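Local coordinates for protein pectate lyase (Cellvibrio cellulosa, PDB 1GXM) that cleaves polygalacturonate (pectate) by an anti-beta-elimination reaction, this chain being the catalytic module, of polysaccharide lyase family 10, of a longer multidomain enzyme, at residues A[36-41]-A[93-98]; A[86-91]-A[154-159]; A[251-256]-A[276-281]; A[255-260]-A[267-272]. All blocks are in the same frame, centred on the assembly; numbering follows the deposited sequence. Where two conformers were deposited one is given.

Interaction 1 (A[36-41]-A[93-98]); sequences RADVVL and TKYRDA
Lys94 lies along the edge of the contact and reaches Asp38 on the short helix that starts at Ala37. Its CB sets the chain off toward the other helix; CG is placed between the backbone N and the carbonyl carbon (chi1 72°), and from there the chain runs fully extended. CG meets Leu41 CD2 and also lies over the centre of the Tyr95 ring of its own helix; CD stays against the same methyl, Lys94 CD to Leu41 CD2 3.8 Å. CE passes to Asp38, and NZ ends in a salt bridge, Lys94 NZ to Asp38 OD1 2.9 Å, with the ammonium above the carboxylate plane. Water 1 closes a ring here, donating to Asp38 OD2 and accepting from Lys94 NZ.

Asp38 OD1 is gripped a second time: the Tyr95 hydroxyl donates to it over a very short distance, Tyr95 OH to Asp38 OD1 2.5 Å. OD1 sits at the ring edge near its plane, and the carboxylate is turned 30° from the ring. The adjacent ammonium probably helps to keep this carboxylate charged. Next to the polar group, Ala37 CB touches Tyr95 CE1 at 3.7 Å. Leu41 forks over the rest, CD2 on the lysine chain and CD1 pressed tightly on Ala98 CB at 3.4 Å.

The axes of segments 37-41 and 93-98 approach to 11.1 Å at 35°, so side chains bridge the gap. Helix 77-90 flanks both: Val40 packs on its Glu79 and Phe82, Tyr95 on its Val86, and Ala98 O accepts from Gln44 NE2 just beyond the short helix.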
# COMPACT_ATOMS: atom_id res chain seq x y z
N ARG A 36 20.20 -1.08 15.15
CA ARG A 36 20.00 -2.06 14.08
C ARG A 36 20.31 -1.50 12.71
O ARG A 36 20.19 -2.22 11.74
CB ARG A 36 18.56 -2.59 14.07
CG ARG A 36 18.07 -3.23 15.38
CD ARG A 36 19.11 -4.04 16.16
NE ARG A 36 19.19 -5.44 15.73
CZ ARG A 36 20.27 -6.23 15.84
NH1 ARG A 36 21.41 -5.75 16.36
NH2 ARG A 36 20.22 -7.50 15.42
N ALA A 37 20.73 -0.25 12.61
CA ALA A 37 20.95 0.37 11.32
C ALA A 37 21.93 -0.39 10.46
O ALA A 37 21.74 -0.51 9.26
CB ALA A 37 21.40 1.83 11.48
N ASP A 38 23.04 -0.84 11.05
CA ASP A 38 24.05 -1.55 10.27
C ASP A 38 23.53 -2.91 9.82
O ASP A 38 23.84 -3.35 8.71
CB ASP A 38 25.34 -1.75 11.08
CG ASP A 38 26.18 -0.51 11.14
OD1 ASP A 38 25.83 0.48 10.49
OD2 ASP A 38 27.24 -0.47 11.81
N VAL A 39 22.77 -3.57 10.67
CA VAL A 39 22.15 -4.83 10.30
C VAL A 39 21.22 -4.59 9.11
O VAL A 39 21.34 -5.24 8.09
CB VAL A 39 21.39 -5.48 11.46
CG1 VAL A 39 20.61 -6.72 11.01
CG2 VAL A 39 22.36 -5.87 12.54
N VAL A 40 20.31 -3.63 9.24
CA VAL A 40 19.41 -3.33 8.14
C VAL A 40 20.17 -3.02 6.87
O VAL A 40 19.88 -3.54 5.81
CB VAL A 40 18.47 -2.16 8.50
CG1 VAL A 40 17.63 -1.74 7.32
CG2 VAL A 40 17.60 -2.58 9.64
N LEU A 41 21.17 -2.17 7.00
CA LEU A 41 21.97 -1.75 5.86
C LEU A 41 22.56 -2.97 5.15
O LEU A 41 22.63 -3.04 3.92
CB LEU A 41 23.08 -0.83 6.34
CG LEU A 41 24.09 -0.37 5.30
CD1 LEU A 41 23.45 0.38 4.13
CD2 LEU A 41 25.11 0.51 5.99
N THR A 93 27.28 8.94 5.99
CA THR A 93 26.90 8.88 4.58
C THR A 93 26.72 7.48 4.01
O THR A 93 26.17 7.36 2.91
CB THR A 93 27.86 9.67 3.68
OG1 THR A 93 29.20 9.20 3.88
CG2 THR A 93 27.88 11.13 4.06
N LYS A 94 27.18 6.44 4.70
CA LYS A 94 26.89 5.08 4.22
C LYS A 94 25.37 4.86 4.17
O LYS A 94 24.85 4.14 3.32
CB LYS A 94 27.59 4.00 5.04
CG LYS A 94 27.04 3.76 6.41
CD LYS A 94 27.91 2.77 7.13
CE LYS A 94 27.36 2.46 8.50
NZ LYS A 94 28.24 1.46 9.24
N TYR A 95 24.66 5.52 5.06
CA TYR A 95 23.19 5.40 5.07
C TYR A 95 22.55 6.25 3.99
O TYR A 95 21.58 5.83 3.38
CB TYR A 95 22.61 5.76 6.44
CG TYR A 95 23.18 4.94 7.56
CD1 TYR A 95 23.06 3.56 7.58
CD2 TYR A 95 23.83 5.55 8.63
CE1 TYR A 95 23.58 2.81 8.64
CE2 TYR A 95 24.36 4.81 9.67
CZ TYR A 95 24.24 3.45 9.68
OH TYR A 95 24.78 2.73 10.72
N ARG A 96 23.08 7.44 3.77
CA ARG A 96 22.69 8.26 2.63
C ARG A 96 22.82 7.48 1.34
O ARG A 96 21.93 7.49 0.48
CB ARG A 96 23.57 9.53 2.55
CG ARG A 96 23.35 10.41 1.32
CD ARG A 96 24.29 11.61 1.24
NE ARG A 96 23.90 12.47 0.13
CZ ARG A 96 24.29 12.31 -1.13
NH1 ARG A 96 25.15 11.35 -1.48
NH2 ARG A 96 23.84 13.13 -2.05
N ASP A 97 23.93 6.78 1.18
CA ASP A 97 24.19 6.02 -0.03
C ASP A 97 23.12 4.95 -0.21
O ASP A 97 22.66 4.70 -1.30
CB ASP A 97 25.56 5.38 0.03
CG ASP A 97 26.68 6.38 -0.03
OD1 ASP A 97 26.45 7.54 -0.45
OD2 ASP A 97 27.83 6.08 0.34
N ALA A 98 22.76 4.31 0.88
CA ALA A 98 21.77 3.24 0.82
C ALA A 98 20.41 3.77 0.46
O ALA A 98 19.70 3.19 -0.34
CB ALA A 98 21.70 2.55 2.14
O HOH W 1 28.66 1.54 12.31

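Interaction 2 (A[86-91]-A[154-159]); sequences VYKSGG and FDTDVF
A helix C-terminus packed on an ST turn is the setting in which Tyr87 and Lys88, on the last turns of helix 77-90, meet the loop 154-159. The Tyr87 hydroxyl donates to Asp157 in a very short bond, Tyr87 OH to Asp157 OD1 2.5 Å; the acceptor sits in the plane of the ring at its edge, and the carboxylate is turned only 23° from that plane. Tyr87 CG stands anti to the backbone N (chi1 178°), which sends the phenol out across the loop. Thr156 OG1 also lies near the ring edge, Tyr87 CE2 to Thr156 OG1 3.8 Å.

That same oxygen makes the ST turn, accepting from Val158 N at 3.2 Å and shaping the turn at 156-158 in the loop between helices 136-148 and 161-181. The threonine's other branch, CG2, rests on Lys88 CB and CG, each at 3.7 Å. Past this methyl the lysine continues extended and then bends at its last torsion (chi4 67°), bringing NZ to the carboxylate of Asp155. The salt bridge is lopsided: Lys88 NZ to Asp155 OD1 is 2.8 Å, on the syn side, whereas OD2 is held weakly. Water 2 accepts from Lys88 NZ and donates to Asp155 OD2, at 2.5 Å from that oxygen.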
# COMPACT_ATOMS: atom_id res chain seq x y z
N VAL A 86 18.09 7.64 10.10
CA VAL A 86 19.41 7.41 10.70
C VAL A 86 20.43 8.35 10.11
O VAL A 86 21.25 8.90 10.85
CB VAL A 86 19.85 5.94 10.52
CG1 VAL A 86 21.30 5.77 10.94
CG2 VAL A 86 18.97 5.03 11.31
N TYR A 87 20.41 8.56 8.80
CA TYR A 87 21.30 9.51 8.16
C TYR A 87 21.06 10.92 8.68
O TYR A 87 22.01 11.66 8.98
CB TYR A 87 21.17 9.47 6.64
CG TYR A 87 22.06 10.50 6.00
CD1 TYR A 87 23.43 10.48 6.24
CD2 TYR A 87 21.54 11.50 5.19
CE1 TYR A 87 24.26 11.45 5.68
CE2 TYR A 87 22.37 12.45 4.62
CZ TYR A 87 23.73 12.43 4.88
OH TYR A 87 24.55 13.37 4.30
N LYS A 88 19.80 11.30 8.80
CA LYS A 88 19.42 12.61 9.29
C LYS A 88 19.92 12.80 10.71
O LYS A 88 20.44 13.88 11.05
CB LYS A 88 17.90 12.79 9.22
CG LYS A 88 17.37 14.14 9.71
CD LYS A 88 15.85 14.17 9.59
CE LYS A 88 15.21 15.41 10.21
NZ LYS A 88 15.56 16.65 9.49
N SER A 89 19.82 11.76 11.55
CA SER A 89 20.23 11.86 12.96
C SER A 89 21.74 11.88 13.16
O SER A 89 22.26 12.66 13.96
CB SER A 89 19.69 10.71 13.80
OG SER A 89 18.33 10.62 13.42
N GLY A 90 22.45 10.98 12.49
CA GLY A 90 23.85 10.71 12.77
C GLY A 90 24.85 11.17 11.72
O GLY A 90 26.05 11.21 12.00
N GLY A 91 24.39 11.48 10.53
CA GLY A 91 25.22 12.02 9.47
C GLY A 91 26.16 11.06 8.76
O GLY A 91 27.00 11.48 7.97
N PHE A 154 13.68 13.22 4.56
CA PHE A 154 14.41 13.46 3.31
C PHE A 154 14.72 14.94 3.13
O PHE A 154 15.02 15.40 2.02
CB PHE A 154 13.61 12.95 2.12
CG PHE A 154 13.21 11.51 2.27
CD1 PHE A 154 14.17 10.50 2.16
CD2 PHE A 154 11.91 11.15 2.53
CE1 PHE A 154 13.81 9.16 2.30
CE2 PHE A 154 11.55 9.81 2.67
CZ PHE A 154 12.49 8.82 2.57
N ASP A 155 14.67 15.68 4.23
CA ASP A 155 15.03 17.12 4.22
C ASP A 155 16.49 17.31 4.63
O ASP A 155 16.83 18.18 5.44
CB ASP A 155 14.08 17.95 5.09
CG ASP A 155 14.08 17.54 6.54
OD1 ASP A 155 14.56 16.43 6.88
OD2 ASP A 155 13.61 18.27 7.43
N THR A 156 17.34 16.47 4.06
CA THR A 156 18.77 16.50 4.25
C THR A 156 19.40 16.59 2.87
O THR A 156 18.72 16.75 1.87
CB THR A 156 19.27 15.24 4.97
OG1 THR A 156 19.02 14.09 4.15
CG2 THR A 156 18.47 14.96 6.23
N ASP A 157 20.70 16.43 2.80
CA ASP A 157 21.37 16.44 1.51
C ASP A 157 21.37 15.07 0.82
O ASP A 157 22.11 14.86 -0.14
CB ASP A 157 22.80 16.99 1.66
CG ASP A 157 23.69 16.10 2.50
OD1 ASP A 157 23.34 14.93 2.77
OD2 ASP A 157 24.80 16.48 2.92
N VAL A 158 20.53 14.16 1.31
CA VAL A 158 20.38 12.84 0.70
C VAL A 158 20.07 12.94 -0.78
O VAL A 158 20.59 12.19 -1.58
CB VAL A 158 19.37 11.94 1.47
CG1 VAL A 158 17.96 12.52 1.48
CG2 VAL A 158 19.35 10.55 0.87
N PHE A 159 19.22 13.90 -1.15
CA PHE A 159 18.81 14.09 -2.52
C PHE A 159 19.06 15.49 -2.98
O PHE A 159 18.99 16.43 -2.20
CB PHE A 159 17.33 13.76 -2.65
CG PHE A 159 17.00 12.33 -2.34
CD1 PHE A 159 17.69 11.30 -2.95
CD2 PHE A 159 16.00 12.02 -1.44
CE1 PHE A 159 17.38 9.98 -2.68
CE2 PHE A 159 15.69 10.68 -1.15
CZ PHE A 159 16.39 9.67 -1.76
O HOH W 2 12.98 18.02 9.85

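Interaction 3 (A[251-256]-A[276-281]); sequences TYLEGY and MWYRFY
Leu253 and Met276 form an antiparallel hydrogen-bonded pair, the one beta bridge between these segments. Leu253 N donates to Met276 O at 2.7 Å, nearly straight (171°) and in the carbonyl plane; Met276 N returns the bond to Leu253 O, tilted 33° from the Leu253 carbonyl plane. A third hydrogen bond uses a side chain: Tyr281 OH donates to Thr251 O at 2.7 Å from above the carbonyl plane, while the same hydroxyl accepts from Tyr278 N. This phenol thus ties the loop at Thr251 to the end of strand 274-278.

The apolar contacts fall on two sides of the bridge. On one, Leu253 and Met276 lie side by side and point the same way, Leu253 CD2 to Met276 CE 4.0 Å. Met276 bends at its last torsion (chi3 83°), laying CE over the centre of the Tyr278 ring, whose hydroxyl also touches Leu253 CD2. On the other side Tyr252 CB makes a CH-pi contact over the five-membered ring of Trp277, 3.9 Å from its centroid, and Thr251 CG2 meets the indole edge at CD1.

A type II beta turn from Leu253 to Tyr256 swings the chain into strand 256-258. The indole also packs on Tyr318, Thr320 and Ile323 of helix 318-329, and Trp277 NE1 donates to Phe246 O, just as Thr251 OG1 bonds Trp245 O, at the end of helix 233-246. Ile268 of strand 268-271 covers Leu253 and Met276.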
# COMPACT_ATOMS: atom_id res chain seq x y z
N THR A 251 -21.56 -1.09 0.33
CA THR A 251 -20.20 -1.58 0.54
C THR A 251 -20.03 -2.11 1.94
O THR A 251 -19.71 -3.26 2.11
CB THR A 251 -19.21 -0.48 0.29
OG1 THR A 251 -19.31 -0.08 -1.08
CG2 THR A 251 -17.79 -0.96 0.49
N TYR A 252 -20.25 -1.30 2.97
CA TYR A 252 -20.09 -1.83 4.30
C TYR A 252 -21.28 -2.68 4.65
O TYR A 252 -22.36 -2.54 4.10
CB TYR A 252 -19.87 -0.75 5.35
CG TYR A 252 -20.91 0.33 5.46
CD1 TYR A 252 -22.17 0.08 6.00
CD2 TYR A 252 -20.63 1.61 5.07
CE1 TYR A 252 -23.12 1.09 6.13
CE2 TYR A 252 -21.55 2.61 5.20
CZ TYR A 252 -22.80 2.35 5.69
OH TYR A 252 -23.71 3.37 5.81
N LEU A 253 -21.04 -3.57 5.60
CA LEU A 253 -22.04 -4.46 6.15
C LEU A 253 -22.33 -3.90 7.53
O LEU A 253 -21.51 -4.01 8.45
CB LEU A 253 -21.52 -5.89 6.23
CG LEU A 253 -22.44 -6.87 6.96
CD1 LEU A 253 -23.73 -7.08 6.22
CD2 LEU A 253 -21.72 -8.20 7.19
N GLU A 254 -23.49 -3.28 7.68
CA GLU A 254 -23.82 -2.61 8.90
C GLU A 254 -24.43 -3.58 9.90
O GLU A 254 -25.19 -4.44 9.53
CB GLU A 254 -24.76 -1.45 8.62
CG GLU A 254 -24.94 -0.57 9.86
CD GLU A 254 -25.44 0.83 9.56
OE1 GLU A 254 -26.09 1.02 8.52
OE2 GLU A 254 -25.17 1.73 10.40
N GLY A 255 -24.01 -3.43 11.14
CA GLY A 255 -24.46 -4.28 12.23
C GLY A 255 -23.61 -5.51 12.47
O GLY A 255 -24.01 -6.40 13.20
N TYR A 256 -22.43 -5.56 11.85
CA TYR A 256 -21.54 -6.71 11.93
C TYR A 256 -20.11 -6.25 12.11
O TYR A 256 -19.76 -5.13 11.80
CB TYR A 256 -21.63 -7.57 10.65
CG TYR A 256 -22.99 -8.22 10.51
CD1 TYR A 256 -24.05 -7.49 10.01
CD2 TYR A 256 -23.22 -9.52 10.94
CE1 TYR A 256 -25.31 -8.01 9.89
CE2 TYR A 256 -24.53 -10.05 10.83
CZ TYR A 256 -25.54 -9.27 10.30
OH TYR A 256 -26.85 -9.74 10.16
N MET A 276 -18.71 -3.37 8.99
CA MET A 276 -17.64 -4.25 8.54
C MET A 276 -17.45 -4.03 7.05
O MET A 276 -18.40 -3.81 6.30
CB MET A 276 -17.99 -5.71 8.79
CG MET A 276 -16.83 -6.65 8.60
SD MET A 276 -17.33 -8.36 8.51
CE MET A 276 -17.77 -8.46 6.75
N TRP A 277 -16.21 -4.14 6.63
CA TRP A 277 -15.89 -4.16 5.22
C TRP A 277 -15.34 -5.52 4.86
O TRP A 277 -14.65 -6.16 5.65
CB TRP A 277 -14.86 -3.07 4.86
CG TRP A 277 -15.46 -1.71 4.91
CD1 TRP A 277 -15.96 -1.01 3.86
CD2 TRP A 277 -15.69 -0.92 6.08
NE1 TRP A 277 -16.48 0.18 4.30
CE2 TRP A 277 -16.31 0.27 5.66
CE3 TRP A 277 -15.39 -1.06 7.44
CZ2 TRP A 277 -16.67 1.28 6.52
CZ3 TRP A 277 -15.73 -0.04 8.30
CH2 TRP A 277 -16.37 1.11 7.84
N TYR A 278 -15.66 -5.97 3.66
CA TYR A 278 -15.07 -7.17 3.14
C TYR A 278 -13.69 -6.89 2.56
O TYR A 278 -13.40 -5.80 2.08
CB TYR A 278 -15.94 -7.78 2.06
CG TYR A 278 -17.24 -8.33 2.59
CD1 TYR A 278 -18.36 -7.52 2.71
CD2 TYR A 278 -17.35 -9.65 2.98
CE1 TYR A 278 -19.55 -8.03 3.20
CE2 TYR A 278 -18.52 -10.16 3.49
CZ TYR A 278 -19.62 -9.35 3.58
OH TYR A 278 -20.78 -9.88 4.08
N ARG A 279 -12.84 -7.91 2.58
CA ARG A 279 -11.56 -7.81 1.91
C ARG A 279 -11.70 -7.78 0.39
O ARG A 279 -10.92 -7.11 -0.29
CB ARG A 279 -10.67 -8.95 2.34
CG ARG A 279 -9.25 -8.83 1.90
CD ARG A 279 -8.37 -9.61 2.76
NE ARG A 279 -6.97 -9.45 2.45
CZ ARG A 279 -6.01 -9.92 3.21
NH1 ARG A 279 -6.31 -10.58 4.29
NH2 ARG A 279 -4.75 -9.74 2.87
N PHE A 280 -12.68 -8.52 -0.11
CA PHE A 280 -12.92 -8.66 -1.54
C PHE A 280 -14.37 -8.38 -1.86
O PHE A 280 -15.26 -8.97 -1.26
CB PHE A 280 -12.61 -10.08 -1.99
CG PHE A 280 -11.23 -10.54 -1.63
CD1 PHE A 280 -10.13 -10.17 -2.40
CD2 PHE A 280 -11.03 -11.34 -0.53
CE1 PHE A 280 -8.88 -10.58 -2.04
CE2 PHE A 280 -9.77 -11.74 -0.17
CZ PHE A 280 -8.69 -11.38 -0.95
N TYR A 281 -14.59 -7.51 -2.83
CA TYR A 281 -15.91 -7.24 -3.36
C TYR A 281 -15.94 -7.56 -4.84
O TYR A 281 -15.01 -7.27 -5.57
CB TYR A 281 -16.27 -5.78 -3.24
CG TYR A 281 -16.50 -5.32 -1.84
CD1 TYR A 281 -15.45 -4.93 -1.05
CD2 TYR A 281 -17.77 -5.31 -1.30
CE1 TYR A 281 -15.65 -4.50 0.23
CE2 TYR A 281 -17.99 -4.89 -0.02
CZ TYR A 281 -16.94 -4.47 0.75
OH TYR A 281 -17.12 -4.05 2.05

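Interaction 4 (A[255-260]-A[267-272]); sequences GYTYDS and PIVPRA
Thr257 and Val269 form the central, hydrogen-bonded pair of an antiparallel beta hairpin. Thr257 N donates to Val269 O at 2.8 Å, and Val269 N to Thr257 O at 2.9 Å. Asp259 N to Pro267 O, 2.7 Å, extends the pairing toward the connecting loop. At the other end Arg271 N reaches Gly255 O at 2.9 Å, where the chain is turning a corner. The flanking Tyr258-Ile268 and Tyr256-Pro270 pairs are non-hydrogen-bonded.

On the Thr257 side, Thr257 CG2 touches Val269 CG2 and Arg271 CB, both at 3.9 Å. Arg271 runs extended from CG to NE past the threonine, and water 3 lies 2.6 Å from Thr257 OG1 and accepts a weak bond from Arg271 NH1. On the Tyr258 side, Pro267 lies along one face of the phenol: its CB makes a CH-pi contact 3.8 Å from the ring centroid. Pro267 CG comes to Tyr258 CZ at 3.4 Å, and Ile268 CG1 approaches the ring obliquely at CD2.

Further out, with chi1 at -164° the Tyr258 phenol swings away from its own backbone N, and its OH bonds Trp314 N, fixing the ring's reach. Ser261 and Asn266, in the connecting loop, bond Asp259 OD1 and Ile268 N through their side chains. Met276 of strand 274-278 packs against Tyr258.

With four backbone bonds joining the strands, the hairpin's register is set by main-chain atoms, while proline-on-phenol packing covers one side and a weak water-mediated contact between Thr257 and Arg271 lies on the other.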
# COMPACT_ATOMS: atom_id res chain seq x y z
N GLY A 255 -24.01 -3.43 11.14
CA GLY A 255 -24.46 -4.28 12.23
C GLY A 255 -23.61 -5.51 12.47
O GLY A 255 -24.01 -6.40 13.20
N TYR A 256 -22.43 -5.56 11.85
CA TYR A 256 -21.54 -6.71 11.93
C TYR A 256 -20.11 -6.25 12.11
O TYR A 256 -19.76 -5.13 11.80
CB TYR A 256 -21.63 -7.57 10.65
CG TYR A 256 -22.99 -8.22 10.51
CD1 TYR A 256 -24.05 -7.49 10.01
CD2 TYR A 256 -23.22 -9.52 10.94
CE1 TYR A 256 -25.31 -8.01 9.89
CE2 TYR A 256 -24.53 -10.05 10.83
CZ TYR A 256 -25.54 -9.27 10.30
OH TYR A 256 -26.85 -9.74 10.16
N THR A 257 -19.29 -7.16 12.58
CA THR A 257 -17.87 -6.96 12.68
C THR A 257 -17.17 -8.26 12.34
O THR A 257 -17.76 -9.34 12.42
CB THR A 257 -17.52 -6.43 14.06
OG1 THR A 257 -16.26 -5.76 14.02
CG2 THR A 257 -17.41 -7.55 15.10
N TYR A 258 -15.90 -8.15 12.02
CA TYR A 258 -15.07 -9.31 11.74
C TYR A 258 -14.24 -9.61 12.97
O TYR A 258 -13.45 -8.79 13.42
CB TYR A 258 -14.15 -9.04 10.55
CG TYR A 258 -13.55 -10.30 9.98
CD1 TYR A 258 -12.35 -10.82 10.46
CD2 TYR A 258 -14.18 -10.97 8.96
CE1 TYR A 258 -11.82 -11.97 9.94
CE2 TYR A 258 -13.64 -12.12 8.42
CZ TYR A 258 -12.47 -12.62 8.93
OH TYR A 258 -11.95 -13.75 8.35
N ASP A 259 -14.44 -10.79 13.53
CA ASP A 259 -13.75 -11.19 14.73
C ASP A 259 -12.96 -12.45 14.41
O ASP A 259 -13.52 -13.54 14.35
CB ASP A 259 -14.76 -11.40 15.85
CG ASP A 259 -14.09 -11.62 17.19
OD1 ASP A 259 -12.91 -11.98 17.19
OD2 ASP A 259 -14.71 -11.46 18.24
N SER A 260 -11.68 -12.29 14.15
CA SER A 260 -10.86 -13.42 13.72
C SER A 260 -10.79 -14.51 14.79
O SER A 260 -10.56 -15.67 14.46
CB SER A 260 -9.45 -12.97 13.33
OG SER A 260 -8.72 -12.55 14.46
N PRO A 267 -16.32 -15.82 11.46
CA PRO A 267 -15.82 -14.59 12.08
C PRO A 267 -16.69 -13.38 11.82
O PRO A 267 -16.41 -12.31 12.37
CB PRO A 267 -14.47 -14.40 11.41
CG PRO A 267 -14.66 -14.96 10.04
CD PRO A 267 -15.63 -16.10 10.19
N ILE A 268 -17.70 -13.51 10.98
CA ILE A 268 -18.56 -12.37 10.66
C ILE A 268 -19.72 -12.43 11.61
O ILE A 268 -20.62 -13.27 11.47
CB ILE A 268 -19.00 -12.41 9.21
CG1 ILE A 268 -17.77 -12.33 8.29
CG2 ILE A 268 -19.98 -11.24 8.93
CD1 ILE A 268 -18.05 -12.62 6.83
N VAL A 269 -19.68 -11.56 12.60
CA VAL A 269 -20.61 -11.67 13.71
C VAL A 269 -21.32 -10.36 13.97
O VAL A 269 -20.80 -9.30 13.69
CB VAL A 269 -19.90 -12.13 14.99
CG1 VAL A 269 -19.28 -13.50 14.77
CG2 VAL A 269 -18.87 -11.14 15.46
N PRO A 270 -22.54 -10.42 14.48
CA PRO A 270 -23.25 -9.20 14.83
C PRO A 270 -22.53 -8.36 15.87
O PRO A 270 -21.91 -8.86 16.82
CB PRO A 270 -24.56 -9.71 15.41
CG PRO A 270 -24.73 -11.04 14.87
CD PRO A 270 -23.36 -11.62 14.73
N ARG A 271 -22.59 -7.06 15.64
CA ARG A 271 -22.12 -6.06 16.58
C ARG A 271 -22.93 -4.80 16.31
O ARG A 271 -22.78 -4.15 15.27
CB ARG A 271 -20.64 -5.80 16.41
CG ARG A 271 -20.10 -4.78 17.40
CD ARG A 271 -18.59 -4.59 17.35
NE ARG A 271 -18.16 -3.46 18.20
CZ ARG A 271 -16.93 -3.26 18.65
NH1 ARG A 271 -15.96 -4.11 18.39
NH2 ARG A 271 -16.67 -2.19 19.40
N ALA A 272 -23.81 -4.47 17.23
CA ALA A 272 -24.73 -3.35 17.06
C ALA A 272 -23.97 -2.08 16.78
O ALA A 272 -23.02 -1.72 17.47
CB ALA A 272 -25.59 -3.19 18.32
O HOH W 3 -14.76 -5.39 16.15

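How the interactions relate
From the N terminus, interaction 1 opens at helix 37-42 and closes on the start of helix 93-109. Interaction 2 begins inside that span, at the end of helix 77-90, and closes on loop 154-159, so the two cross. They touch directly: Arg96 NE probably bonds Asp157 O, and Tyr95 packs on Val86, tying three helices and the loop into one end of the chain. Interactions 3 and 4 come after both, on the opposite side of the chain's centre. They share Gly255 and Tyr256, and the hairpin closure 255-260/267-272 nests within the wider 251-256/276-281 loop, with Met276 SD against Thr257 and Tyr258.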